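Local atomic coordinates of conserved hypothetical protein (Caulobacter vibrioides, PDB entry 1XFJ), a protein that probably acts as a purine nucleoside phosphorylase of the YfiH/LACC1 family, cleaving inosine and methylthioadenosine with phosphate and deaminating adenosine. Residues 40-46 with 248-254; 72-78 with 92-98; 79-83 with 144-148; 116-122 with 158-164. All coordinates share one frame; numbering follows the deposited sequence.

Interaction 1 (40-46 with 248-254); sequences NVGRGSQ and GDYGRLL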
loop_
_atom_site.group_PDB
_atom_site.type_symbol
_atom_site.label_atom_id
_atom_site.label_comp_id
_atom_site.label_asym_id
_atom_site.label_seq_id
_atom_site.Cartn_x
_atom_site.Cartn_y
_atom_site.Cartn_z
ATOM N N ASN A 40 -1.368 8.799 11.927
ATOM C CA ASN A 40 -1.807 7.411 11.986
ATOM C C ASN A 40 -3.246 7.282 11.488
ATOM O O ASN A 40 -4.161 7.896 12.044
ATOM C CB ASN A 40 -1.702 6.901 13.425
ATOM C CG ASN A 40 -2.358 5.553 13.614
ATOM O OD1 ASN A 40 -2.262 4.677 12.752
ATOM N ND2 ASN A 40 -3.017 5.370 14.756
ATOM N N VAL A 41 -3.449 6.475 10.448
ATOM C CA VAL A 41 -4.784 6.294 9.880
ATOM C C VAL A 41 -5.426 4.952 10.239
ATOM O O VAL A 41 -6.514 4.629 9.754
ATOM C CB VAL A 41 -4.756 6.423 8.334
ATOM C CG1 VAL A 41 -4.265 7.808 7.933
ATOM C CG2 VAL A 41 -3.868 5.343 7.733
ATOM N N GLY A 42 -4.764 4.187 11.103
ATOM C CA GLY A 42 -5.276 2.884 11.500
ATOM C C GLY A 42 -6.493 2.853 12.409
ATOM O O GLY A 42 -6.380 3.011 13.628
ATOM N N ARG A 43 -7.667 2.639 11.822
ATOM C CA ARG A 43 -8.897 2.572 12.603
ATOM C C ARG A 43 -8.918 1.325 13.491
ATOM O O ARG A 43 -9.648 1.266 14.485
ATOM C CB ARG A 43 -10.111 2.564 11.669
ATOM C CG ARG A 43 -10.522 3.943 11.186
ATOM C CD ARG A 43 -11.663 3.852 10.191
ATOM N NE ARG A 43 -12.278 5.151 9.939
ATOM C CZ ARG A 43 -13.251 5.353 9.057
ATOM N NH1 ARG A 43 -13.713 4.339 8.338
ATOM N NH2 ARG A 43 -13.773 6.565 8.907
ATOM N N GLY A 44 -8.104 0.338 13.135
ATOM C CA GLY A 44 -8.055 -0.891 13.908
ATOM C C GLY A 44 -6.933 -0.891 14.928
ATOM O O GLY A 44 -6.705 -1.893 15.609
ATOM N N SER A 45 -6.233 0.234 15.037
ATOM C CA SER A 45 -5.122 0.360 15.978
ATOM C C SER A 45 -5.624 0.698 17.377
ATOM O O SER A 45 -6.826 0.853 17.594
ATOM C CB SER A 45 -4.148 1.444 15.510
ATOM O OG SER A 45 -4.705 2.738 15.671
ATOM N N GLN A 46 -4.697 0.818 18.321
ATOM C CA GLN A 46 -5.043 1.129 19.702
ATOM C C GLN A 46 -4.865 2.612 20.027
ATOM O O GLN A 46 -4.842 3.012 21.191
ATOM C CB GLN A 46 -4.212 0.251 20.644
ATOM C CG GLN A 46 -4.654 -1.213 20.619
ATOM C CD GLN A 46 -3.674 -2.154 21.299
ATOM O OE1 GLN A 46 -2.622 -2.479 20.748
ATOM N NE2 GLN A 46 -4.015 -2.590 22.503
ATOM N N GLY A 248 3.497 -2.714 21.479
ATOM C CA GLY A 248 2.409 -3.645 21.247
ATOM C C GLY A 248 1.514 -3.239 20.097
ATOM O O GLY A 248 0.471 -3.847 19.874
ATOM N N ASP A 249 1.926 -2.214 19.359
ATOM C CA ASP A 249 1.143 -1.727 18.229
ATOM C C ASP A 249 2.003 -0.759 17.428
ATOM O O ASP A 249 3.154 -0.507 17.778
ATOM C CB ASP A 249 -0.120 -1.027 18.750
ATOM C CG ASP A 249 -1.134 -0.740 17.659
ATOM O OD1 ASP A 249 -1.192 -1.496 16.667
ATOM O OD2 ASP A 249 -1.897 0.238 17.807
ATOM N N TYR A 250 1.446 -0.215 16.354
ATOM C CA TYR A 250 2.186 0.720 15.518
ATOM C C TYR A 250 1.233 1.561 14.688
ATOM O O TYR A 250 0.084 1.178 14.470
ATOM C CB TYR A 250 3.137 -0.047 14.596
ATOM C CG TYR A 250 2.497 -1.259 13.959
ATOM C CD1 TYR A 250 1.780 -1.158 12.767
ATOM C CD2 TYR A 250 2.559 -2.502 14.586
ATOM C CE1 TYR A 250 1.133 -2.272 12.218
ATOM C CE2 TYR A 250 1.922 -3.612 14.051
ATOM C CZ TYR A 250 1.211 -3.495 12.873
ATOM O OH TYR A 250 0.575 -4.605 12.366
ATOM N N GLY A 251 1.717 2.715 14.243
ATOM C CA GLY A 251 0.901 3.589 13.423
ATOM C C GLY A 251 0.822 3.006 12.025
ATOM O O GLY A 251 1.668 2.191 11.647
ATOM N N ARG A 252 -0.191 3.415 11.266
ATOM C CA ARG A 252 -0.380 2.925 9.904
ATOM C C ARG A 252 -0.293 4.077 8.907
ATOM O O ARG A 252 -0.883 5.139 9.115
ATOM C CB ARG A 252 -1.749 2.242 9.761
ATOM C CG ARG A 252 -2.157 1.376 10.951
ATOM C CD ARG A 252 -1.120 0.311 11.266
ATOM N NE ARG A 252 -1.394 -0.330 12.550
ATOM C CZ ARG A 252 -2.418 -1.145 12.779
ATOM N NH1 ARG A 252 -3.271 -1.432 11.803
ATOM N NH2 ARG A 252 -2.597 -1.661 13.988
ATOM N N LEU A 253 0.446 3.853 7.825
ATOM C CA LEU A 253 0.620 4.848 6.774
ATOM C C LEU A 253 -0.433 4.645 5.697
ATOM O O LEU A 253 -0.767 3.514 5.358
ATOM C CB LEU A 253 1.987 4.687 6.124
ATOM C CG LEU A 253 3.202 4.777 7.037
ATOM C CD1 LEU A 253 4.409 4.149 6.342
ATOM C CD2 LEU A 253 3.457 6.240 7.373
ATOM N N LEU A 254 -0.939 5.739 5.142
ATOM C CA LEU A 254 -1.929 5.630 4.084
ATOM C C LEU A 254 -1.288 5.953 2.742
ATOM O O LEU A 254 -0.376 6.769 2.661
ATOM C CB LEU A 254 -3.088 6.600 4.318
ATOM C CG LEU A 254 -4.272 6.367 3.370
ATOM C CD1 LEU A 254 -4.979 5.088 3.777
ATOM C CD2 LEU A 254 -5.239 7.533 3.420
HETATM O O HOH W 1 -4.793 -3.401 14.050
#

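Interaction 2 (72-78 with 92-98); sequences VCYQIHS and RPEGDAV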
loop_
_atom_site.group_PDB
_atom_site.type_symbol
_atom_site.label_atom_id
_atom_site.label_comp_id
_atom_site.label_asym_id
_atom_site.label_seq_id
_atom_site.Cartn_x
_atom_site.Cartn_y
_atom_site.Cartn_z
ATOM N N VAL A 72 -11.298 3.007 2.492
ATOM C CA VAL A 72 -10.236 2.117 2.947
ATOM C C VAL A 72 -10.874 0.870 3.557
ATOM O O VAL A 72 -11.836 0.961 4.314
ATOM C CB VAL A 72 -9.339 2.808 3.993
ATOM C CG1 VAL A 72 -8.200 1.883 4.399
ATOM C CG2 VAL A 72 -8.790 4.110 3.420
ATOM N N CYS A 73 -10.334 -0.295 3.218
ATOM C CA CYS A 73 -10.868 -1.564 3.707
ATOM C C CYS A 73 -10.397 -1.987 5.083
ATOM O O CYS A 73 -9.505 -1.385 5.680
ATOM C CB CYS A 73 -10.483 -2.708 2.764
ATOM S SG CYS A 73 -11.082 -2.610 1.092
ATOM N N TYR A 74 -11.037 -3.050 5.563
ATOM C CA TYR A 74 -10.680 -3.710 6.807
ATOM C C TYR A 74 -9.752 -4.709 6.128
ATOM O O TYR A 74 -10.202 -5.715 5.586
ATOM C CB TYR A 74 -11.893 -4.430 7.400
ATOM C CG TYR A 74 -11.587 -5.367 8.554
ATOM C CD1 TYR A 74 -11.067 -4.887 9.758
ATOM C CD2 TYR A 74 -11.854 -6.733 8.451
ATOM C CE1 TYR A 74 -10.825 -5.748 10.834
ATOM C CE2 TYR A 74 -11.615 -7.601 9.515
ATOM C CZ TYR A 74 -11.103 -7.105 10.702
ATOM O OH TYR A 74 -10.873 -7.971 11.751
ATOM N N GLN A 75 -8.462 -4.396 6.109
ATOM C CA GLN A 75 -7.486 -5.240 5.433
ATOM C C GLN A 75 -7.198 -6.547 6.162
ATOM O O GLN A 75 -6.931 -6.560 7.362
ATOM C CB GLN A 75 -6.207 -4.432 5.204
ATOM C CG GLN A 75 -6.505 -3.047 4.646
ATOM C CD GLN A 75 -5.265 -2.267 4.257
ATOM O OE1 GLN A 75 -4.198 -2.423 4.856
ATOM N NE2 GLN A 75 -5.406 -1.401 3.260
ATOM N N ILE A 76 -7.252 -7.647 5.414
ATOM C CA ILE A 76 -7.043 -8.979 5.971
ATOM C C ILE A 76 -5.992 -9.796 5.218
ATOM O O ILE A 76 -5.971 -11.021 5.305
ATOM C CB ILE A 76 -8.369 -9.766 5.967
ATOM C CG1 ILE A 76 -8.976 -9.729 4.562
ATOM C CG2 ILE A 76 -9.338 -9.168 6.973
ATOM C CD1 ILE A 76 -10.273 -10.510 4.415
ATOM N N HIS A 77 -5.119 -9.108 4.490
ATOM C CA HIS A 77 -4.057 -9.751 3.717
ATOM C C HIS A 77 -4.564 -10.735 2.669
ATOM O O HIS A 77 -3.925 -11.750 2.379
ATOM C CB HIS A 77 -3.061 -10.445 4.652
ATOM C CG HIS A 77 -2.207 -9.490 5.425
ATOM N ND1 HIS A 77 -2.606 -8.927 6.618
ATOM C CD2 HIS A 77 -0.992 -8.961 5.147
ATOM C CE1 HIS A 77 -1.672 -8.092 7.042
ATOM N NE2 HIS A 77 -0.683 -8.094 6.167
ATOM N N SER A 78 -5.709 -10.406 2.085
ATOM C CA SER A 78 -6.330 -11.236 1.064
ATOM C C SER A 78 -5.977 -10.726 -0.324
ATOM O O SER A 78 -5.100 -9.876 -0.484
ATOM C CB SER A 78 -7.846 -11.192 1.220
ATOM O OG SER A 78 -8.332 -9.888 0.928
ATOM N N ARG A 92 -16.050 -0.276 6.937
ATOM C CA ARG A 92 -14.771 -0.833 6.522
ATOM C C ARG A 92 -14.998 -2.228 5.949
ATOM O O ARG A 92 -14.856 -3.228 6.648
ATOM C CB ARG A 92 -13.811 -0.903 7.714
ATOM C CG ARG A 92 -13.437 0.456 8.285
ATOM C CD ARG A 92 -12.422 0.326 9.409
ATOM N NE ARG A 92 -12.983 -0.335 10.585
ATOM C CZ ARG A 92 -12.278 -0.661 11.664
ATOM N NH1 ARG A 92 -10.980 -0.388 11.717
ATOM N NH2 ARG A 92 -12.866 -1.258 12.693
ATOM N N PRO A 93 -15.369 -2.312 4.661
ATOM C CA PRO A 93 -15.600 -3.624 4.055
ATOM C C PRO A 93 -14.310 -4.438 4.012
ATOM O O PRO A 93 -13.226 -3.880 3.861
ATOM C CB PRO A 93 -16.124 -3.274 2.662
ATOM C CG PRO A 93 -15.458 -1.979 2.368
ATOM C CD PRO A 93 -15.557 -1.233 3.676
ATOM N N GLU A 94 -14.425 -5.753 4.165
ATOM C CA GLU A 94 -13.247 -6.614 4.137
ATOM C C GLU A 94 -12.629 -6.621 2.744
ATOM O O GLU A 94 -13.336 -6.737 1.746
ATOM C CB GLU A 94 -13.616 -8.045 4.543
ATOM C CG GLU A 94 -14.250 -8.156 5.920
ATOM C CD GLU A 94 -15.769 -8.126 5.875
ATOM O OE1 GLU A 94 -16.330 -7.331 5.091
ATOM O OE2 GLU A 94 -16.400 -8.896 6.635
ATOM N N GLY A 95 -11.308 -6.501 2.680
ATOM C CA GLY A 95 -10.635 -6.497 1.393
ATOM C C GLY A 95 -9.237 -5.924 1.493
ATOM O O GLY A 95 -8.845 -5.410 2.540
ATOM N N ASP A 96 -8.478 -6.003 0.405
ATOM C CA ASP A 96 -7.121 -5.486 0.422
ATOM C C ASP A 96 -6.761 -4.677 -0.814
ATOM O O ASP A 96 -5.587 -4.502 -1.142
ATOM C CB ASP A 96 -6.143 -6.637 0.639
ATOM C CG ASP A 96 -6.203 -7.170 2.055
ATOM O OD1 ASP A 96 -5.411 -6.700 2.901
ATOM O OD2 ASP A 96 -7.061 -8.039 2.326
ATOM N N ALA A 97 -7.791 -4.177 -1.488
ATOM C CA ALA A 97 -7.613 -3.341 -2.667
ATOM C C ALA A 97 -8.906 -2.574 -2.907
ATOM O O ALA A 97 -9.997 -3.123 -2.757
ATOM C CB ALA A 97 -7.270 -4.196 -3.884
ATOM N N VAL A 98 -8.777 -1.299 -3.260
ATOM C CA VAL A 98 -9.938 -0.461 -3.531
ATOM C C VAL A 98 -9.816 0.055 -4.959
ATOM O O VAL A 98 -8.838 0.714 -5.309
ATOM C CB VAL A 98 -10.017 0.721 -2.541
ATOM C CG1 VAL A 98 -11.257 1.563 -2.826
ATOM C CG2 VAL A 98 -10.062 0.193 -1.112
#

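Interaction 3 (79-83 with 144-148); sequences TIAIV and SAVDR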
loop_
_atom_site.group_PDB
_atom_site.type_symbol
_atom_site.label_atom_id
_atom_site.label_comp_id
_atom_site.label_asym_id
_atom_site.label_seq_id
_atom_site.Cartn_x
_atom_site.Cartn_y
_atom_site.Cartn_z
ATOM N N THR A 79 -6.675 -11.262 -1.321
ATOM C CA THR A 79 -6.497 -10.856 -2.710
ATOM C C THR A 79 -7.827 -10.260 -3.166
ATOM O O THR A 79 -8.080 -10.112 -4.363
ATOM C CB THR A 79 -6.149 -12.058 -3.619
ATOM O OG1 THR A 79 -7.235 -12.993 -3.616
ATOM C CG2 THR A 79 -4.885 -12.749 -3.123
ATOM N N ILE A 80 -8.675 -9.922 -2.197
ATOM C CA ILE A 80 -9.986 -9.344 -2.478
ATOM C C ILE A 80 -9.903 -7.874 -2.893
ATOM O O ILE A 80 -9.403 -7.028 -2.146
ATOM C CB ILE A 80 -10.917 -9.449 -1.248
ATOM C CG1 ILE A 80 -11.097 -10.916 -0.852
ATOM C CG2 ILE A 80 -12.264 -8.808 -1.558
ATOM C CD1 ILE A 80 -11.880 -11.109 0.435
ATOM N N ALA A 81 -10.396 -7.585 -4.093
ATOM C CA ALA A 81 -10.402 -6.228 -4.624
ATOM C C ALA A 81 -11.843 -5.748 -4.677
ATOM O O ALA A 81 -12.674 -6.325 -5.386
ATOM C CB ALA A 81 -9.785 -6.203 -6.021
ATOM N N ILE A 82 -12.129 -4.688 -3.929
ATOM C CA ILE A 82 -13.468 -4.120 -3.850
ATOM C C ILE A 82 -13.617 -2.870 -4.712
ATOM O O ILE A 82 -12.704 -2.049 -4.797
ATOM C CB ILE A 82 -13.812 -3.735 -2.389
ATOM C CG1 ILE A 82 -13.632 -4.947 -1.470
ATOM C CG2 ILE A 82 -15.239 -3.213 -2.307
ATOM C CD1 ILE A 82 -14.522 -6.115 -1.808
ATOM N N VAL A 83 -14.773 -2.731 -5.350
ATOM C CA VAL A 83 -15.043 -1.566 -6.177
ATOM C C VAL A 83 -15.769 -0.520 -5.338
ATOM O O VAL A 83 -16.710 -0.840 -4.609
ATOM C CB VAL A 83 -15.924 -1.926 -7.395
ATOM C CG1 VAL A 83 -16.403 -0.659 -8.087
ATOM C CG2 VAL A 83 -15.131 -2.781 -8.371
ATOM N N SER A 144 -5.271 -9.573 -8.891
ATOM C CA SER A 144 -6.681 -9.383 -8.559
ATOM C C SER A 144 -7.123 -7.939 -8.775
ATOM O O SER A 144 -8.191 -7.682 -9.341
ATOM C CB SER A 144 -6.949 -9.779 -7.107
ATOM O OG SER A 144 -8.306 -9.532 -6.773
ATOM N N ALA A 145 -6.295 -7.000 -8.324
ATOM C CA ALA A 145 -6.599 -5.584 -8.474
ATOM C C ALA A 145 -6.651 -5.228 -9.956
ATOM O O ALA A 145 -7.525 -4.477 -10.393
ATOM C CB ALA A 145 -5.546 -4.744 -7.764
ATOM N N VAL A 146 -5.713 -5.770 -10.726
ATOM C CA VAL A 146 -5.674 -5.514 -12.162
ATOM C C VAL A 146 -6.929 -6.098 -12.809
ATOM O O VAL A 146 -7.573 -5.444 -13.627
ATOM C CB VAL A 146 -4.410 -6.134 -12.811
ATOM C CG1 VAL A 146 -4.520 -6.090 -14.325
ATOM C CG2 VAL A 146 -3.166 -5.363 -12.365
ATOM N N ASP A 147 -7.284 -7.327 -12.438
ATOM C CA ASP A 147 -8.476 -7.958 -12.999
ATOM C C ASP A 147 -9.738 -7.153 -12.683
ATOM O O ASP A 147 -10.624 -7.017 -13.526
ATOM C CB ASP A 147 -8.644 -9.383 -12.463
ATOM C CG ASP A 147 -7.616 -10.357 -13.025
ATOM O OD1 ASP A 147 -6.852 -9.986 -13.948
ATOM O OD2 ASP A 147 -7.584 -11.508 -12.538
ATOM N N ARG A 148 -9.822 -6.619 -11.467
ATOM C CA ARG A 148 -10.989 -5.836 -11.073
ATOM C C ARG A 148 -11.045 -4.549 -11.897
ATOM O O ARG A 148 -12.121 -4.102 -12.299
ATOM C CB ARG A 148 -10.932 -5.504 -9.577
ATOM C CG ARG A 148 -12.300 -5.290 -8.935
ATOM C CD ARG A 148 -12.989 -6.624 -8.658
ATOM N NE ARG A 148 -14.268 -6.471 -7.968
ATOM C CZ ARG A 148 -15.430 -6.259 -8.578
ATOM N NH1 ARG A 148 -15.485 -6.173 -9.900
ATOM N NH2 ARG A 148 -16.539 -6.127 -7.866
HETATM O O HOH W 2 -11.206 -9.717 -5.852
HETATM O O HOH W 3 -16.759 -4.669 -5.069
#

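Interaction 4 (116-122 with 158-164); sequences PVLLVDP and NITGVVG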
loop_
_atom_site.group_PDB
_atom_site.type_symbol
_atom_site.label_atom_id
_atom_site.label_comp_id
_atom_site.label_asym_id
_atom_site.label_seq_id
_atom_site.Cartn_x
_atom_site.Cartn_y
_atom_site.Cartn_z
ATOM N N PRO A 116 2.350 -0.855 -0.431
ATOM C CA PRO A 116 1.119 -0.281 -0.974
ATOM C C PRO A 116 1.352 -0.124 -2.475
ATOM O O PRO A 116 2.469 0.168 -2.903
ATOM C CB PRO A 116 1.024 1.062 -0.257
ATOM C CG PRO A 116 2.460 1.469 -0.139
ATOM C CD PRO A 116 3.158 0.170 0.257
ATOM N N VAL A 117 0.316 -0.335 -3.272
ATOM C CA VAL A 117 0.453 -0.203 -4.715
ATOM C C VAL A 117 -0.650 0.675 -5.277
ATOM O O VAL A 117 -1.828 0.446 -5.020
ATOM C CB VAL A 117 0.396 -1.578 -5.420
ATOM C CG1 VAL A 117 0.707 -1.414 -6.902
ATOM C CG2 VAL A 117 1.381 -2.540 -4.772
ATOM N N LEU A 118 -0.256 1.688 -6.042
ATOM C CA LEU A 118 -1.216 2.587 -6.663
ATOM C C LEU A 118 -1.172 2.315 -8.160
ATOM O O LEU A 118 -0.097 2.307 -8.767
ATOM C CB LEU A 118 -0.846 4.041 -6.371
ATOM C CG LEU A 118 -0.801 4.409 -4.884
ATOM C CD1 LEU A 118 -0.435 5.882 -4.729
ATOM C CD2 LEU A 118 -2.149 4.122 -4.241
ATOM N N LEU A 119 -2.340 2.076 -8.748
ATOM C CA LEU A 119 -2.428 1.781 -10.170
ATOM C C LEU A 119 -3.431 2.681 -10.863
ATOM O O LEU A 119 -4.358 3.193 -10.237
ATOM C CB LEU A 119 -2.856 0.329 -10.395
ATOM C CG LEU A 119 -2.056 -0.776 -9.713
ATOM C CD1 LEU A 119 -2.651 -1.053 -8.344
ATOM C CD2 LEU A 119 -2.108 -2.038 -10.567
ATOM N N VAL A 120 -3.259 2.845 -12.168
ATOM C CA VAL A 120 -4.161 3.685 -12.935
ATOM C C VAL A 120 -4.092 3.404 -14.427
ATOM O O VAL A 120 -3.029 3.100 -14.961
ATOM C CB VAL A 120 -3.834 5.186 -12.715
ATOM C CG1 VAL A 120 -2.385 5.454 -13.058
ATOM C CG2 VAL A 120 -4.742 6.060 -13.576
ATOM N N ASP A 121 -5.245 3.476 -15.083
ATOM C CA ASP A 121 -5.314 3.331 -16.531
ATOM C C ASP A 121 -5.775 4.736 -16.910
ATOM O O ASP A 121 -6.947 5.070 -16.750
ATOM C CB ASP A 121 -6.369 2.316 -16.960
ATOM C CG ASP A 121 -6.489 2.217 -18.469
ATOM O OD1 ASP A 121 -6.229 3.237 -19.144
ATOM O OD2 ASP A 121 -6.852 1.138 -18.982
ATOM N N PRO A 122 -4.852 5.578 -17.404
ATOM C CA PRO A 122 -5.162 6.957 -17.794
ATOM C C PRO A 122 -6.130 7.153 -18.962
ATOM O O PRO A 122 -6.620 8.262 -19.180
ATOM C CB PRO A 122 -3.781 7.551 -18.062
ATOM C CG PRO A 122 -3.024 6.392 -18.598
ATOM C CD PRO A 122 -3.434 5.268 -17.662
ATOM N N ASN A 158 -2.177 -0.845 -20.569
ATOM C CA ASN A 158 -2.221 0.609 -20.465
ATOM C C ASN A 158 -2.192 1.070 -19.013
ATOM O O ASN A 158 -2.367 2.253 -18.724
ATOM C CB ASN A 158 -3.478 1.155 -21.144
ATOM C CG ASN A 158 -3.279 2.557 -21.681
ATOM O OD1 ASN A 158 -2.468 2.775 -22.584
ATOM N ND2 ASN A 158 -4.009 3.517 -21.124
ATOM N N ILE A 159 -1.958 0.133 -18.099
ATOM C CA ILE A 159 -1.923 0.451 -16.678
ATOM C C ILE A 159 -0.534 0.805 -16.159
ATOM O O ILE A 159 0.464 0.211 -16.566
ATOM C CB ILE A 159 -2.463 -0.738 -15.833
ATOM C CG1 ILE A 159 -3.962 -0.907 -16.067
ATOM C CG2 ILE A 159 -2.170 -0.511 -14.347
ATOM C CD1 ILE A 159 -4.534 -2.185 -15.469
ATOM N N THR A 160 -0.479 1.797 -15.275
ATOM C CA THR A 160 0.773 2.195 -14.640
ATOM C C THR A 160 0.604 1.785 -13.178
ATOM O O THR A 160 -0.445 2.030 -12.573
ATOM C CB THR A 160 1.012 3.723 -14.725
ATOM O OG1 THR A 160 1.293 4.089 -16.081
ATOM C CG2 THR A 160 2.192 4.137 -13.850
ATOM N N GLY A 161 1.625 1.140 -12.623
ATOM C CA GLY A 161 1.560 0.697 -11.241
ATOM C C GLY A 161 2.822 1.061 -10.487
ATOM O O GLY A 161 3.932 0.795 -10.952
ATOM N N VAL A 162 2.655 1.668 -9.318
ATOM C CA VAL A 162 3.793 2.084 -8.514
ATOM C C VAL A 162 3.744 1.527 -7.103
ATOM O O VAL A 162 2.708 1.584 -6.437
ATOM C CB VAL A 162 3.866 3.623 -8.422
ATOM C CG1 VAL A 162 5.024 4.043 -7.526
ATOM C CG2 VAL A 162 4.014 4.215 -9.812
ATOM N N VAL A 163 4.874 0.992 -6.655
ATOM C CA VAL A 163 4.984 0.439 -5.311
ATOM C C VAL A 163 5.496 1.560 -4.412
ATOM O O VAL A 163 6.470 2.227 -4.743
ATOM C CB VAL A 163 5.976 -0.744 -5.286
ATOM C CG1 VAL A 163 5.997 -1.383 -3.904
ATOM C CG2 VAL A 163 5.572 -1.770 -6.340
ATOM N N GLY A 164 4.840 1.767 -3.272
ATOM C CA GLY A 164 5.256 2.835 -2.382
ATOM C C GLY A 164 6.234 2.430 -1.300
ATOM O O GLY A 164 6.873 1.376 -1.390
#

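Interaction 1 (40-46 with 248-254)
Asn40 OD1 is gripped by two backbone amides arriving over opposite faces of its plane. Arg252 N donates to Asn40 OD1 across the contact at 2.8 Å, tilted 32° from the carbonyl plane, while Gly42 N bonds from the other face, closing an Asx turn. With CG anti to the backbone N (chi1 170°), the amide of Asn40 reaches inward between the two segments; its ND2 donates in plane to Ser45 OG and also meets Asp47. Two amides on OD1 and two oxygens at ND2 leave little freedom for the amide to rotate. Val41 N returns a nearly straight bond of 3.2 Å to Arg252 O. The loop 40-46 is laid along the entry to strand 253-259, a member of the mixed five-stranded sheet, and its type I turn from Gly42 to Ser45 closes over the arginine. Arg252 passes its CG against Gly42 CA at 3.5 Å, bends at chi2, and slips its guanidinium beneath Ser45 CB, which covers one face. Asp249 OD1 lies in the guanidinium plane and takes Arg252 NH2 on its syn lone pair, a salt bridge of 3.0 Å; NE bonds to Tyr250 O. Asp249 OD2 takes Gln46 N at 2.9 Å from above the carboxylate plane, and Tyr36 OH as well. Toward the strand, Val41 CG2 packs on Leu254 CB at 3.7 Å, next to Ile59 of helix 49-62.

Interaction 2 (72-78 with 92-98)
Asp96 reaches from segment 92-98 into the bend at 76-78, and each step along its side chain meets that bend. Its CB lies 3.6 Å from Ser78 O. CG sits beneath the amides of His77 and Ser78, brought there by a chi1 of -72° that holds it anti to the carbonyl carbon. OD1 accepts His77 N at 2.9 Å on the syn side, well out of the carboxylate plane, and bonds also to His131 ND1. OD2 collects three donors: Ile76 N on the syn side, Ser78 N from above the plane at 2.7 Å, and Ser78 OG on the anti side at 2.6 Å. Together these bonds fix the rotation of the carboxylate. Further back, a single backbone bridge joins the segments, with Tyr74 N bonded to Pro93 O at 2.9 Å and Gly95 N to Tyr74 O. Cys73 tucks its CB against the carbonyl oxygens of Pro93 and Gly95, while SG touches Val98 CG2 at 3.7 Å. At the surface, Glu94 CG meets the edge of the Tyr74 ring. A buried aspartate just before strand 97-100 thus gathers the amides of the loop entering edge strand 81-83, beside the edge-to-face rings of His77 and His131, possibly near the family's metal site.

Interaction 3 (79-83 with 144-148)
Arg148 and Val83 cross at about a right angle, with Val83 CG2 set over the centre of the guanidinium, 3.5 Å above its plane. The arginine leaves the helix with CG anti to its own N (chi1 -153°) and bends at chi2, laying its aliphatic part beside the strand: CB rests against Ala81 CB at 3.8 Å. Ala81 O lies at the guanidinium edge, in plane, where Arg148 NE gives it a weak hydrogen bond of 3.0 Å. A methyl thus covers one face and a carbonyl lies at the edge; the stronger polar tie is the salt bridge from NH1 to Glu151. Ser144, one turn earlier, turns its hydroxyl to the loop just ahead of the strand. There Ser144 OG approaches Thr79 O to 2.5 Å, a hydrogen bond so short that its exact length is doubtful. Ala81 CB fits between the two side chains, touching Ser144 OG as well as Arg148 CB. One water joins Ala81 N to Ser144 OG, another Val83 N to Arg148 NH2. The axes of strand 81-83 and of residues 144-148 of helix 141-151, 8.3 Å and 27° apart, show the near-parallel helix-on-sheet packing common in alpha/beta folds, here at an outermost strand of the six-stranded sheet.

Interaction 4 (116-122 with 158-164)
Leu118 and Val162 exchange two backbone bonds, Leu118 N to Val162 O at 3.0 Å and Val162 N to Leu118 O at 2.9 Å, and Val120 pairs with Thr160 in the same way. Gly164 N adds a fifth bond to Pro116 O. This is a regular antiparallel pairing inside the mixed six-stranded sheet, with hydrogen-bonded pairs alternating with the non-hydrogen-bonded pairs Val117-Val163 and Leu119-Gly161. Close approach in the latter lets Leu119 CA come within 3.1 Å of Thr160 O, a CA-H...O contact. The two faces are covered differently. Val117, Leu119 and Val163 turn to helix 206-216, whereas Leu118, Val120, Thr160 and Val162 face strand 20-25 and helix 12-15. On the second of these faces Val120 and Thr160 lie side by side, pointing the same way. On the first, Gly161 brings no side chain, and Leu119 CG packs over its CA at 4.2 Å while CD2 reaches Ile159 CG2. Beyond the last pair, Asp121 OD1 takes the amides of Glu123 and Ala124, and OD2 that of Ser155. Asn158 crosses Asp121 at about a right angle, and its ND2 donates 3.0 Å to Asp121 OD1, in the Asn158 amide plane but 47° above that of the carboxylate.

Overall arrangement
Interactions 3 and 4 belong to the six-stranded mixed sheet and interaction 1 to the five-stranded one; interaction 2 lies between, running from the end of strand 70-72 to strand 97-100. Along the chain, interaction 1 encloses the rest. Interaction 2 closes before interaction 4 opens, whereas 3 alternates with both. Interactions 2 and 3, centres about 10 Å apart, meet where Ala97 O and Ile82 N probably hydrogen-bond between neighbouring strands. Helix 141-151 leads on to interaction 4, about 13 Å from interaction 3 between centres, as Val146 packs on Leu119 and Ile159. Interactions 1 and 2 join through loops, Arg92 against Arg43 and Gly44, and within the five-stranded sheet's side, Val72 against Leu254.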